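Local coordinates for bifunctional autolysin (Staphylococcus aureus subsp. aureus Mu50, PDB 6FXO), which probably hydrolyses the glycan strands of cell-wall peptidoglycan through its glycoside hydrolase family 73 N-acetylglucosaminidase activity, an amidase activity also being assigned to the bifunctional enzyme, at residues D39-F42 against N43-K46; A55-P58 against A59-Y62; Y143-V146 against F147-A151; D213-W216 against A217-N220; I223-G226 against Y227-I231. All coordinates share one frame; numbering follows the deposited sequence.

Interaction 1: residues D39-F42 against N43-K46; sequences DANF and NDVK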
loop_
_atom_site.group_PDB
_atom_site.type_symbol
_atom_site.label_atom_id
_atom_site.label_comp_id
_atom_site.label_asym_id
_atom_site.label_seq_id
_atom_site.Cartn_x
_atom_site.Cartn_y
_atom_site.Cartn_z
ATOM N N ASP A 39 5.458 -22.056 -9.494
ATOM C CA ASP A 39 4.174 -21.631 -10.016
ATOM C C ASP A 39 2.979 -22.222 -9.305
ATOM O O ASP A 39 2.961 -23.411 -9.009
ATOM C CB ASP A 39 4.071 -21.854 -11.535
ATOM C CG ASP A 39 5.321 -22.380 -12.215
ATOM O OD1 ASP A 39 6.215 -21.565 -12.530
ATOM O OD2 ASP A 39 5.388 -23.601 -12.466
ATOM N N ALA A 40 1.970 -21.380 -9.053
ATOM C CA ALA A 40 0.746 -21.804 -8.381
ATOM C C ALA A 40 -0.215 -22.586 -9.288
ATOM O O ALA A 40 -0.188 -22.367 -10.477
ATOM C CB ALA A 40 0.036 -20.588 -7.810
ATOM N N ASN A 41 -1.032 -23.485 -8.717
ATOM C CA ASN A 41 -2.012 -24.298 -9.473
ATOM C C ASN A 41 -3.370 -23.590 -9.533
ATOM O O ASN A 41 -3.496 -22.494 -8.993
ATOM C CB ASN A 41 -2.150 -25.744 -8.988
ATOM C CG ASN A 41 -2.003 -25.935 -7.525
ATOM O OD1 ASN A 41 -2.988 -25.810 -6.794
ATOM N ND2 ASN A 41 -0.816 -26.259 -7.036
ATOM N N PHE A 42 -4.379 -24.177 -10.205
ATOM C CA PHE A 42 -5.661 -23.515 -10.275
ATOM C C PHE A 42 -6.245 -23.298 -8.904
ATOM O O PHE A 42 -6.806 -22.236 -8.643
ATOM C CB PHE A 42 -6.592 -24.362 -11.140
ATOM C CG PHE A 42 -7.951 -23.782 -11.421
ATOM C CD1 PHE A 42 -9.057 -24.200 -10.713
ATOM C CD2 PHE A 42 -8.126 -22.845 -12.423
ATOM C CE1 PHE A 42 -10.317 -23.695 -10.999
ATOM C CE2 PHE A 42 -9.386 -22.342 -12.708
ATOM C CZ PHE A 42 -10.472 -22.771 -11.996
ATOM N N ASN A 43 -6.099 -24.282 -8.008
ATOM C CA ASN A 43 -6.661 -24.072 -6.683
ATOM C C ASN A 43 -5.972 -22.974 -5.858
ATOM O O ASN A 43 -6.614 -22.292 -5.065
ATOM C CB ASN A 43 -6.726 -25.402 -5.920
ATOM C CG ASN A 43 -8.029 -26.149 -6.128
ATOM O OD1 ASN A 43 -8.234 -26.747 -7.190
ATOM N ND2 ASN A 43 -8.954 -26.204 -5.161
ATOM N N ASP A 44 -4.665 -22.806 -6.077
ATOM C CA ASP A 44 -3.823 -21.828 -5.403
ATOM C C ASP A 44 -4.220 -20.384 -5.707
ATOM O O ASP A 44 -4.129 -19.508 -4.847
ATOM C CB ASP A 44 -2.377 -22.091 -5.840
ATOM C CG ASP A 44 -1.598 -23.027 -4.941
ATOM O OD1 ASP A 44 -2.057 -24.174 -4.733
ATOM O OD2 ASP A 44 -0.486 -22.658 -4.527
ATOM N N VAL A 45 -4.668 -20.156 -6.940
ATOM C CA VAL A 45 -5.095 -18.853 -7.422
ATOM C C VAL A 45 -6.556 -18.591 -7.103
ATOM O O VAL A 45 -6.908 -17.478 -6.749
ATOM C CB VAL A 45 -4.820 -18.779 -8.945
ATOM C CG1 VAL A 45 -5.204 -17.415 -9.508
ATOM C CG2 VAL A 45 -3.356 -19.089 -9.237
ATOM N N LYS A 46 -7.397 -19.627 -7.240
ATOM C CA LYS A 46 -8.828 -19.591 -6.984
ATOM C C LYS A 46 -9.110 -19.294 -5.496
ATOM O O LYS A 46 -10.119 -18.676 -5.172
ATOM C CB LYS A 46 -9.433 -20.933 -7.491
ATOM C CG LYS A 46 -10.628 -21.580 -6.779
ATOM C CD LYS A 46 -10.797 -23.047 -7.306
ATOM C CE LYS A 46 -11.982 -23.846 -6.781
ATOM N NZ LYS A 46 -11.977 -25.287 -7.238
#
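The phenyl ring of F42 is passed obliquely along its CD1-CE1 side by the CD methylene of K46, one helical turn on, with K46 CD 3.8 Å from F42 CE1. F42 has CG anti to the backbone N (chi1 -175°), which places the ring beside the extended K46 chain. Lysine suits this partly exposed place because its long aliphatic chain offers a methylene to the aromatic well before its charged tip. Q19 and A18 of helix 14-22 border F42 and K46 respectively. On another side of the turn A40 CB packs 3.5 Å from D44 CB and 4.0 Å from V45 CG2, a meeting that a small methyl allows at close range. The carboxylate of D44 has its strong partner in R32, with which it forms a salt bridge. In the backbone, K46 N donates to F42 O at 3.0 Å and 158°, a sound helical bond, whereas V45 N reaches N41 O only weakly, at 3.3 Å, and D44 N is likewise weakly bonded to that oxygen. N41 stands at the N-cap position, and weak bonds to its carbonyl followed by a regular i to i+4 bond mark the first turn of an alpha-helix, here 42-49.

Interaction 2: residues A55-P58 against A59-Y62; sequences AQDP and ALKY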
loop_
_atom_site.group_PDB
_atom_site.type_symbol
_atom_site.label_atom_id
_atom_site.label_comp_id
_atom_site.label_asym_id
_atom_site.label_seq_id
_atom_site.Cartn_x
_atom_site.Cartn_y
_atom_site.Cartn_z
ATOM N N ALA A 55 -13.220 -11.497 2.344
ATOM C CA ALA A 55 -14.049 -10.523 3.107
ATOM C C ALA A 55 -14.411 -10.937 4.570
ATOM O O ALA A 55 -14.566 -10.087 5.419
ATOM C CB ALA A 55 -15.338 -10.206 2.350
ATOM N N GLN A 56 -14.526 -12.211 4.819
ATOM C CA GLN A 56 -14.861 -12.745 6.140
ATOM C C GLN A 56 -13.786 -12.680 7.199
ATOM O O GLN A 56 -14.082 -12.724 8.374
ATOM C CB GLN A 56 -15.493 -14.134 6.045
ATOM C CG GLN A 56 -16.621 -14.188 5.021
ATOM C CD GLN A 56 -17.635 -15.239 5.371
ATOM O OE1 GLN A 56 -18.801 -14.958 5.665
ATOM N NE2 GLN A 56 -17.172 -16.471 5.422
ATOM N N ASP A 57 -12.545 -12.615 6.771
ATOM C CA ASP A 57 -11.404 -12.532 7.646
ATOM C C ASP A 57 -11.088 -11.070 7.999
ATOM O O ASP A 57 -10.904 -10.238 7.100
ATOM C CB ASP A 57 -10.182 -13.156 6.975
ATOM C CG ASP A 57 -9.056 -13.378 7.941
ATOM O OD1 ASP A 57 -8.292 -12.426 8.180
ATOM O OD2 ASP A 57 -8.937 -14.505 8.461
ATOM N N PRO A 58 -11.038 -10.756 9.294
ATOM C CA PRO A 58 -10.734 -9.373 9.743
ATOM C C PRO A 58 -9.377 -8.782 9.255
ATOM O O PRO A 58 -9.305 -7.557 9.136
ATOM C CB PRO A 58 -10.640 -9.494 11.284
ATOM C CG PRO A 58 -11.274 -10.848 11.630
ATOM C CD PRO A 58 -10.952 -11.720 10.418
ATOM N N ALA A 59 -8.296 -9.575 9.071
ATOM C CA ALA A 59 -7.068 -8.981 8.610
ATOM C C ALA A 59 -7.146 -8.960 7.073
ATOM O O ALA A 59 -6.861 -7.915 6.471
ATOM C CB ALA A 59 -5.807 -9.770 9.049
ATOM N N LEU A 60 -7.585 -10.098 6.486
ATOM C CA LEU A 60 -7.703 -10.185 5.020
ATOM C C LEU A 60 -8.642 -9.133 4.345
ATOM O O LEU A 60 -8.317 -8.714 3.248
ATOM C CB LEU A 60 -8.053 -11.613 4.488
ATOM C CG LEU A 60 -7.274 -12.892 4.973
ATOM C CD1 LEU A 60 -7.676 -14.067 4.097
ATOM C CD2 LEU A 60 -5.787 -12.805 4.864
ATOM N N LYS A 61 -9.743 -8.670 5.002
ATOM C CA LYS A 61 -10.564 -7.684 4.302
ATOM C C LYS A 61 -9.812 -6.366 4.016
ATOM O O LYS A 61 -10.284 -5.598 3.228
ATOM C CB LYS A 61 -11.916 -7.369 5.002
ATOM C CG LYS A 61 -11.850 -6.920 6.490
ATOM C CD LYS A 61 -13.281 -6.840 7.124
ATOM C CE LYS A 61 -13.333 -6.307 8.556
ATOM N NZ LYS A 61 -14.719 -6.274 9.161
ATOM N N TYR A 62 -8.611 -6.132 4.627
ATOM C CA TYR A 62 -7.950 -4.884 4.334
ATOM C C TYR A 62 -7.494 -4.695 2.913
ATOM O O TYR A 62 -7.139 -3.573 2.567
ATOM C CB TYR A 62 -6.990 -4.396 5.489
ATOM C CG TYR A 62 -7.719 -3.804 6.698
ATOM C CD1 TYR A 62 -8.409 -4.620 7.586
ATOM C CD2 TYR A 62 -7.786 -2.424 6.905
ATOM C CE1 TYR A 62 -9.152 -4.096 8.629
ATOM C CE2 TYR A 62 -8.533 -1.864 7.985
ATOM C CZ TYR A 62 -9.192 -2.706 8.824
ATOM O OH TYR A 62 -9.817 -2.177 9.931
#
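D57 OD1 is gripped by two backbone N-H groups, those of A59 and L60, each 3.0 Å away. Both meet the oxygen on its anti side, yet from opposite faces of the carboxylate plane. The bond from L60 N is essentially straight (179°), that from A59 N more bent. D57 holds CG anti to its own N (chi1 -167°), which folds the carboxylate over the turn that follows. The bond to A59 N closes an Asx turn, and D57 O adds a main-chain bond from K61 N at 2.9 Å, so aspartate ties down three successive N-H groups. Its short side chain reaches the N-H groups two and three residues on, and its charge probably strengthens both bonds; P58, which has no N-H to offer, suits the position just before these donors. The aspartate also has an apolar side: D57 CB lies 3.5 Å from L60 CG. K61 begins in the sterically crowded rotamer, CG between N and carbonyl carbon (chi1 54°), and this lays K61 CG 3.5 Å from D57 O, the chain being extended beyond CG. P58 O sits in the plane of the Y62 ring, at its edge, 3.4 Å from Y62 CD1. The turn carries the chain out of helix 51-56 into the 3-10 segment 60-62. L60 packs back on R53 and L54 of that helix, A59 rests on K225 of helix 216-231, and Y62 reaches the same helix, meets F238 of strand 237-242 edge-to-face and hydrogen-bonds through OH to G235 N.

Interaction 3: residues Y143-V146 against F147-A151; sequences YHNV and FGIAA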
loop_
_atom_site.group_PDB
_atom_site.type_symbol
_atom_site.label_atom_id
_atom_site.label_comp_id
_atom_site.label_asym_id
_atom_site.label_seq_id
_atom_site.Cartn_x
_atom_site.Cartn_y
_atom_site.Cartn_z
ATOM N N TYR A 143 19.405 17.760 4.271
ATOM C CA TYR A 143 18.210 17.754 3.432
ATOM C C TYR A 143 17.649 16.293 3.665
ATOM O O TYR A 143 18.441 15.428 4.006
ATOM C CB TYR A 143 18.635 18.150 1.990
ATOM C CG TYR A 143 19.168 19.577 1.883
ATOM C CD1 TYR A 143 20.470 19.905 2.271
ATOM C CD2 TYR A 143 18.374 20.612 1.400
ATOM C CE1 TYR A 143 20.955 21.201 2.182
ATOM C CE2 TYR A 143 18.849 21.917 1.300
ATOM C CZ TYR A 143 20.142 22.209 1.698
ATOM O OH TYR A 143 20.617 23.503 1.617
ATOM N N HIS A 144 16.322 16.028 3.500
ATOM C CA HIS A 144 15.672 14.706 3.712
ATOM C C HIS A 144 14.856 13.978 2.617
ATOM O O HIS A 144 14.446 14.584 1.639
ATOM C CB HIS A 144 14.747 14.890 4.926
ATOM C CG HIS A 144 15.428 15.382 6.144
ATOM N ND1 HIS A 144 15.802 14.527 7.175
ATOM C CD2 HIS A 144 15.815 16.627 6.512
ATOM C CE1 HIS A 144 16.399 15.250 8.114
ATOM N NE2 HIS A 144 16.423 16.507 7.744
ATOM N N ASN A 145 14.583 12.655 2.837
ATOM C CA ASN A 145 13.826 11.871 1.876
ATOM C C ASN A 145 13.115 10.748 2.539
ATOM O O ASN A 145 13.728 9.707 2.788
ATOM C CB ASN A 145 14.748 11.221 0.917
ATOM C CG ASN A 145 14.192 11.216 -0.443
ATOM O OD1 ASN A 145 13.068 10.739 -0.696
ATOM N ND2 ASN A 145 14.945 11.656 -1.370
ATOM N N VAL A 146 11.848 10.933 2.849
ATOM C CA VAL A 146 11.226 9.785 3.494
ATOM C C VAL A 146 10.561 8.794 2.524
ATOM O O VAL A 146 9.987 7.791 2.963
ATOM C CB VAL A 146 10.278 10.272 4.596
ATOM C CG1 VAL A 146 11.032 11.142 5.591
ATOM C CG2 VAL A 146 9.104 11.039 3.998
ATOM N N PHE A 147 10.634 9.044 1.222
ATOM C CA PHE A 147 10.002 8.143 0.256
ATOM C C PHE A 147 10.847 7.401 -0.808
ATOM O O PHE A 147 10.274 6.812 -1.716
ATOM C CB PHE A 147 8.814 8.840 -0.434
ATOM C CG PHE A 147 7.550 8.856 0.389
ATOM C CD1 PHE A 147 7.139 10.006 1.029
ATOM C CD2 PHE A 147 6.781 7.709 0.539
ATOM C CE1 PHE A 147 5.986 10.017 1.804
ATOM C CE2 PHE A 147 5.641 7.724 1.307
ATOM C CZ PHE A 147 5.242 8.873 1.942
ATOM N N GLY A 148 12.175 7.443 -0.714
ATOM C CA GLY A 148 13.012 6.772 -1.672
ATOM C C GLY A 148 12.926 7.449 -3.016
ATOM O O GLY A 148 13.239 6.800 -4.008
ATOM N N ILE A 149 12.541 8.769 -3.058
ATOM C CA ILE A 149 12.451 9.412 -4.368
ATOM C C ILE A 149 13.781 9.403 -5.105
ATOM O O ILE A 149 14.816 9.750 -4.533
ATOM C CB ILE A 149 11.961 10.873 -4.185
ATOM C CG1 ILE A 149 10.690 10.924 -3.327
ATOM C CG2 ILE A 149 11.738 11.532 -5.542
ATOM C CD1 ILE A 149 9.502 10.193 -3.920
ATOM N N ALA A 150 13.722 9.030 -6.404
ATOM C CA ALA A 150 14.891 8.960 -7.275
ATOM C C ALA A 150 16.046 8.180 -6.631
ATOM O O ALA A 150 17.208 8.513 -6.846
ATOM C CB ALA A 150 15.343 10.366 -7.652
ATOM N N ALA A 151 15.716 7.133 -5.856
ATOM C CA ALA A 151 16.731 6.319 -5.184
ATOM C C ALA A 151 16.964 4.887 -5.680
ATOM O O ALA A 151 17.734 4.155 -5.062
ATOM C CB ALA A 151 16.458 6.299 -3.686
HETATM O O HOH W 1 13.426 7.179 1.538
#
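The amide oxygen of N145 reaches over to the backbone N-H of I149 across a bend in the chain, while the side chains of V146 and F147 cross obliquely on another side. I149 N donates to N145 OD1 at 3.1 Å, arriving from above the carbonyl plane, 38° out of it, rather than on a lone pair. The same oxygen touches apolar carbon, with I149 CG1 3.6 Å away. This asparagine side-chain to main-chain bond across four residues fixes an irregular loop within the glucosaminidase family region. V146 places CG2 between its N and carbonyl carbon, where the methyl meets F147 CD1 at 3.7 Å; V146 O lies over one face of the phenyl ring. F147, a large aromatic, fills a buried place against L109, H112 and A113 of helix 106-116. G148 has a positive phi (69°), which favours glycine. A water joins the two limbs, donating to N145 O at 2.8 Å and accepting weakly from G148 N. The N145 ND2 group bonds weakly to G160 O. Asparagine can thus serve as acceptor and donor at once, and between them its amide and the water satisfy I149 N, N145 O and, weakly, G148 N.

Interaction 4: residues D213-W216 against A217-N220; sequences DVDW and ANIN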
loop_
_atom_site.group_PDB
_atom_site.type_symbol
_atom_site.label_atom_id
_atom_site.label_comp_id
_atom_site.label_asym_id
_atom_site.label_seq_id
_atom_site.Cartn_x
_atom_site.Cartn_y
_atom_site.Cartn_z
ATOM N N ASP A 213 3.228 -13.103 -7.046
ATOM C CA ASP A 213 2.781 -13.813 -5.846
ATOM C C ASP A 213 1.274 -13.681 -5.646
ATOM O O ASP A 213 0.750 -12.583 -5.571
ATOM C CB ASP A 213 3.416 -13.131 -4.647
ATOM C CG ASP A 213 3.611 -13.999 -3.440
ATOM O OD1 ASP A 213 2.655 -14.731 -3.074
ATOM O OD2 ASP A 213 4.668 -13.868 -2.795
ATOM N N VAL A 214 0.597 -14.781 -5.451
ATOM C CA VAL A 214 -0.808 -14.841 -5.253
ATOM C C VAL A 214 -1.230 -14.427 -3.950
ATOM O O VAL A 214 -2.435 -14.207 -3.737
ATOM C CB VAL A 214 -1.268 -16.283 -5.566
ATOM C CG1 VAL A 214 -0.787 -16.674 -6.992
ATOM C CG2 VAL A 214 -0.683 -17.262 -4.509
ATOM N N ASP A 215 -0.247 -14.332 -3.024
ATOM C CA ASP A 215 -0.472 -13.923 -1.652
ATOM C C ASP A 215 -0.128 -12.466 -1.398
ATOM O O ASP A 215 -0.357 -11.980 -0.278
ATOM C CB ASP A 215 0.271 -14.849 -0.636
ATOM C CG ASP A 215 -0.432 -16.175 -0.446
ATOM O OD1 ASP A 215 -1.600 -16.172 0.058
ATOM O OD2 ASP A 215 0.190 -17.223 -0.747
ATOM N N TRP A 216 0.399 -11.784 -2.416
ATOM C CA TRP A 216 0.753 -10.376 -2.242
ATOM C C TRP A 216 -0.342 -9.406 -1.667
ATOM O O TRP A 216 0.079 -8.538 -0.942
ATOM C CB TRP A 216 1.168 -9.844 -3.600
ATOM C CG TRP A 216 1.751 -8.382 -3.560
ATOM C CD1 TRP A 216 3.062 -8.007 -3.392
ATOM C CD2 TRP A 216 0.982 -7.147 -3.646
ATOM N NE1 TRP A 216 3.169 -6.611 -3.370
ATOM C CE2 TRP A 216 1.892 -6.074 -3.517
ATOM C CE3 TRP A 216 -0.379 -6.881 -3.843
ATOM C CZ2 TRP A 216 1.480 -4.742 -3.585
ATOM C CZ3 TRP A 216 -0.797 -5.567 -3.956
ATOM C CH2 TRP A 216 0.139 -4.507 -3.828
ATOM N N ALA A 217 -1.682 -9.514 -2.011
ATOM C CA ALA A 217 -2.632 -8.558 -1.428
ATOM C C ALA A 217 -2.908 -9.031 -0.008
ATOM O O ALA A 217 -3.229 -8.196 0.869
ATOM C CB ALA A 217 -3.976 -8.412 -2.246
ATOM N N ASN A 218 -2.875 -10.352 0.190
ATOM C CA ASN A 218 -3.113 -10.885 1.545
ATOM C C ASN A 218 -1.967 -10.486 2.522
ATOM O O ASN A 218 -2.214 -10.133 3.675
ATOM C CB ASN A 218 -3.216 -12.431 1.598
ATOM C CG ASN A 218 -4.242 -13.065 0.714
ATOM O OD1 ASN A 218 -5.370 -12.570 0.637
ATOM N ND2 ASN A 218 -3.970 -14.233 0.100
ATOM N N ILE A 219 -0.736 -10.519 2.042
ATOM C CA ILE A 219 0.343 -10.158 2.934
ATOM C C ILE A 219 0.246 -8.700 3.272
ATOM O O ILE A 219 0.293 -8.360 4.452
ATOM C CB ILE A 219 1.695 -10.522 2.288
ATOM C CG1 ILE A 219 1.944 -12.017 2.394
ATOM C CG2 ILE A 219 2.866 -9.716 2.865
ATOM C CD1 ILE A 219 3.122 -12.306 1.519
ATOM N N ASN A 220 0.059 -7.834 2.198
ATOM C CA ASN A 220 -0.040 -6.443 2.423
ATOM C C ASN A 220 -1.307 -6.110 3.253
ATOM O O ASN A 220 -1.285 -5.126 4.005
ATOM C CB ASN A 220 0.117 -5.713 1.110
ATOM C CG ASN A 220 1.557 -5.917 0.602
ATOM O OD1 ASN A 220 2.435 -5.260 1.153
ATOM N ND2 ASN A 220 1.905 -6.803 -0.418
#
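A type I beta turn from D213 to W216, closed by W216 N donating to D213 O at 3.3 Å, runs straight into helix 216-231, whose first bonds include I219 N to D215 O at 2.8 Å. This is a capped helix start: D213 OD1 accepts from D215 N at 2.9 Å, forming an Asx turn round the same residues. Aspartate suits the position because its short acidic side chain can reach the N-H two residues on, in the turn before the helix. D215 ties the turn to the helix with its side chain. N218 ND2 donates to D215 OD1 at 3.1 Å, the acceptor lying in the amide plane of N218 and being met on its anti side. The remaining amide oxygen, N218 OD1, is held by Q63 NE2, so a residue that both gives and accepts fits well here. V214, buried, packs on W200 and P28. W216 has CG anti to its N (chi1 -173°), which brings the indole onto Y210, where the two rings stack. The amide of N220 crosses the indole with the two planes 50° apart. W216 O takes two bonds from this one asparagine, through N and through ND2, the latter at 2.6 Å; N220 ND2 sits 3.1 Å above one face of the indole, offset toward its rim.

Interaction 5: residues I223-G226 against Y227-I231; sequences IIKG and YYDKI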
loop_
_atom_site.group_PDB
_atom_site.type_symbol
_atom_site.label_atom_id
_atom_site.label_comp_id
_atom_site.label_asym_id
_atom_site.label_seq_id
_atom_site.Cartn_x
_atom_site.Cartn_y
_atom_site.Cartn_z
ATOM N N ILE A 223 -0.094 -6.446 6.940
ATOM C CA ILE A 223 0.679 -5.348 7.452
ATOM C C ILE A 223 -0.141 -4.084 7.658
ATOM O O ILE A 223 0.204 -3.291 8.540
ATOM C CB ILE A 223 1.759 -5.071 6.395
ATOM C CG1 ILE A 223 2.679 -6.267 6.126
ATOM C CG2 ILE A 223 2.560 -3.862 6.730
ATOM C CD1 ILE A 223 3.479 -5.858 4.829
ATOM N N ILE A 224 -1.166 -3.866 6.872
ATOM C CA ILE A 224 -1.991 -2.658 6.990
ATOM C C ILE A 224 -2.873 -2.725 8.155
ATOM O O ILE A 224 -3.035 -1.751 8.866
ATOM C CB ILE A 224 -2.833 -2.354 5.706
ATOM C CG1 ILE A 224 -1.992 -1.816 4.559
ATOM C CG2 ILE A 224 -4.021 -1.414 6.017
ATOM C CD1 ILE A 224 -2.770 -1.997 3.294
ATOM N N LYS A 225 -3.469 -3.856 8.328
ATOM C CA LYS A 225 -4.328 -3.980 9.440
ATOM C C LYS A 225 -3.445 -3.901 10.663
ATOM O O LYS A 225 -3.903 -3.414 11.675
ATOM C CB LYS A 225 -5.059 -5.323 9.419
ATOM C CG LYS A 225 -6.049 -5.529 10.569
ATOM C CD LYS A 225 -5.615 -6.666 11.494
ATOM C CE LYS A 225 -6.663 -7.103 12.496
ATOM N NZ LYS A 225 -6.265 -8.353 13.211
ATOM N N GLY A 226 -2.154 -4.283 10.556
ATOM C CA GLY A 226 -1.310 -4.214 11.753
ATOM C C GLY A 226 -1.088 -2.768 12.141
ATOM O O GLY A 226 -1.126 -2.426 13.325
ATOM N N TYR A 227 -0.911 -1.926 11.170
ATOM C CA TYR A 227 -0.718 -0.562 11.509
ATOM C C TYR A 227 -2.026 0.015 12.053
ATOM O O TYR A 227 -1.967 0.815 12.956
ATOM C CB TYR A 227 -0.313 0.325 10.278
ATOM C CG TYR A 227 1.030 0.054 9.703
ATOM C CD1 TYR A 227 2.190 0.510 10.322
ATOM C CD2 TYR A 227 1.180 -0.730 8.572
ATOM C CE1 TYR A 227 3.446 0.184 9.839
ATOM C CE2 TYR A 227 2.424 -1.054 8.075
ATOM C CZ TYR A 227 3.559 -0.594 8.708
ATOM O OH TYR A 227 4.798 -0.883 8.211
ATOM N N TYR A 228 -3.207 -0.393 11.533
ATOM C CA TYR A 228 -4.462 0.119 12.004
ATOM C C TYR A 228 -4.655 -0.175 13.460
ATOM O O TYR A 228 -5.163 0.686 14.149
ATOM C CB TYR A 228 -5.693 -0.459 11.244
ATOM C CG TYR A 228 -6.166 0.453 10.149
ATOM C CD1 TYR A 228 -5.711 0.296 8.826
ATOM C CD2 TYR A 228 -7.066 1.490 10.424
ATOM C CE1 TYR A 228 -6.136 1.167 7.814
ATOM C CE2 TYR A 228 -7.476 2.373 9.428
ATOM C CZ TYR A 228 -7.016 2.211 8.131
ATOM O OH TYR A 228 -7.470 3.093 7.176
ATOM N N ASP A 229 -4.303 -1.354 13.904
ATOM C CA ASP A 229 -4.447 -1.717 15.296
ATOM C C ASP A 229 -3.490 -0.969 16.210
ATOM O O ASP A 229 -3.832 -0.698 17.335
ATOM C CB ASP A 229 -4.282 -3.232 15.523
ATOM C CG ASP A 229 -5.270 -4.095 14.770
ATOM O OD1 ASP A 229 -6.449 -3.700 14.673
ATOM O OD2 ASP A 229 -4.890 -5.212 14.362
ATOM N N LYS A 230 -2.296 -0.657 15.710
ATOM C CA LYS A 230 -1.314 0.042 16.526
ATOM C C LYS A 230 -1.739 1.419 16.672
ATOM O O LYS A 230 -1.615 1.982 17.744
ATOM C CB LYS A 230 0.095 -0.003 15.897
ATOM C CG LYS A 230 0.963 -1.097 16.525
ATOM C CD LYS A 230 2.434 -0.727 16.729
ATOM C CE LYS A 230 3.313 -1.853 17.229
ATOM N NZ LYS A 230 4.746 -1.438 17.349
ATOM N N ILE A 231 -2.199 1.987 15.579
ATOM C CA ILE A 231 -2.655 3.324 15.530
ATOM C C ILE A 231 -3.854 3.544 16.328
ATOM O O ILE A 231 -3.962 4.592 16.911
ATOM C CB ILE A 231 -2.902 3.736 14.080
ATOM C CG1 ILE A 231 -1.620 4.143 13.412
ATOM C CG2 ILE A 231 -3.876 4.873 14.025
ATOM C CD1 ILE A 231 -1.847 4.187 11.928
#
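K225 starts with CG anti to its N (chi1 -178°) and then bends at chi2 (-115°), a kink that lays its outer chain across D229, whose own CG lies anti to the carbonyl carbon. The ion pair that results is long, K225 NZ to D229 OD2 being 3.6 Å; the methylenes come closer, with K225 CE 3.2 Å from D229 OD2. Charged residues suit this partly exposed edge, where D229 itself is exposed. This is an i to i+4 pair of helix 216-231 of this glucosaminidase, whose family belongs to the lysozyme clan, and the main chain holds the spacing: Y228 N donates to I224 O at 3.0 Å and D229 N to K225 O at 3.1 Å. On the buried side I224 and Y228 lie alongside, pointing the same way. I224 CG2 comes to the edge of the Y228 ring, in its plane, 3.7 Å from Y228 CD1. A branched aliphatic residue packs flush against the ring edge, and both side chains touch V107 of helix 106-116. Tyrosine suits a buried position with polar company at one end, for Y228 OH hydrogen-bonds to N105 ND2 and Q71 OE1.

Helix 216-231 is the common thread: interaction 4 forms its beginning and interaction 5 its far part, centres 16 Å apart. Interaction 2 leans on both, each about 13 Å away between centres, through Y62 CE2 to Y228 CD1 at 3.7 Å and L60 CD2 to N218 CB at 4.2 Å. Interaction 1 joins the start of helix 42-49 to interaction 4, where A40 CB touches V214 CG1 at 4.1 Å. Interaction 3 stands apart, about 24 Å from the centre of interaction 5 and 37 Å from that of interaction 1, on the opposite side of the chain's centre from interaction 1. Interactions 3, 4 and 5 all belong to the glucosaminidase family region.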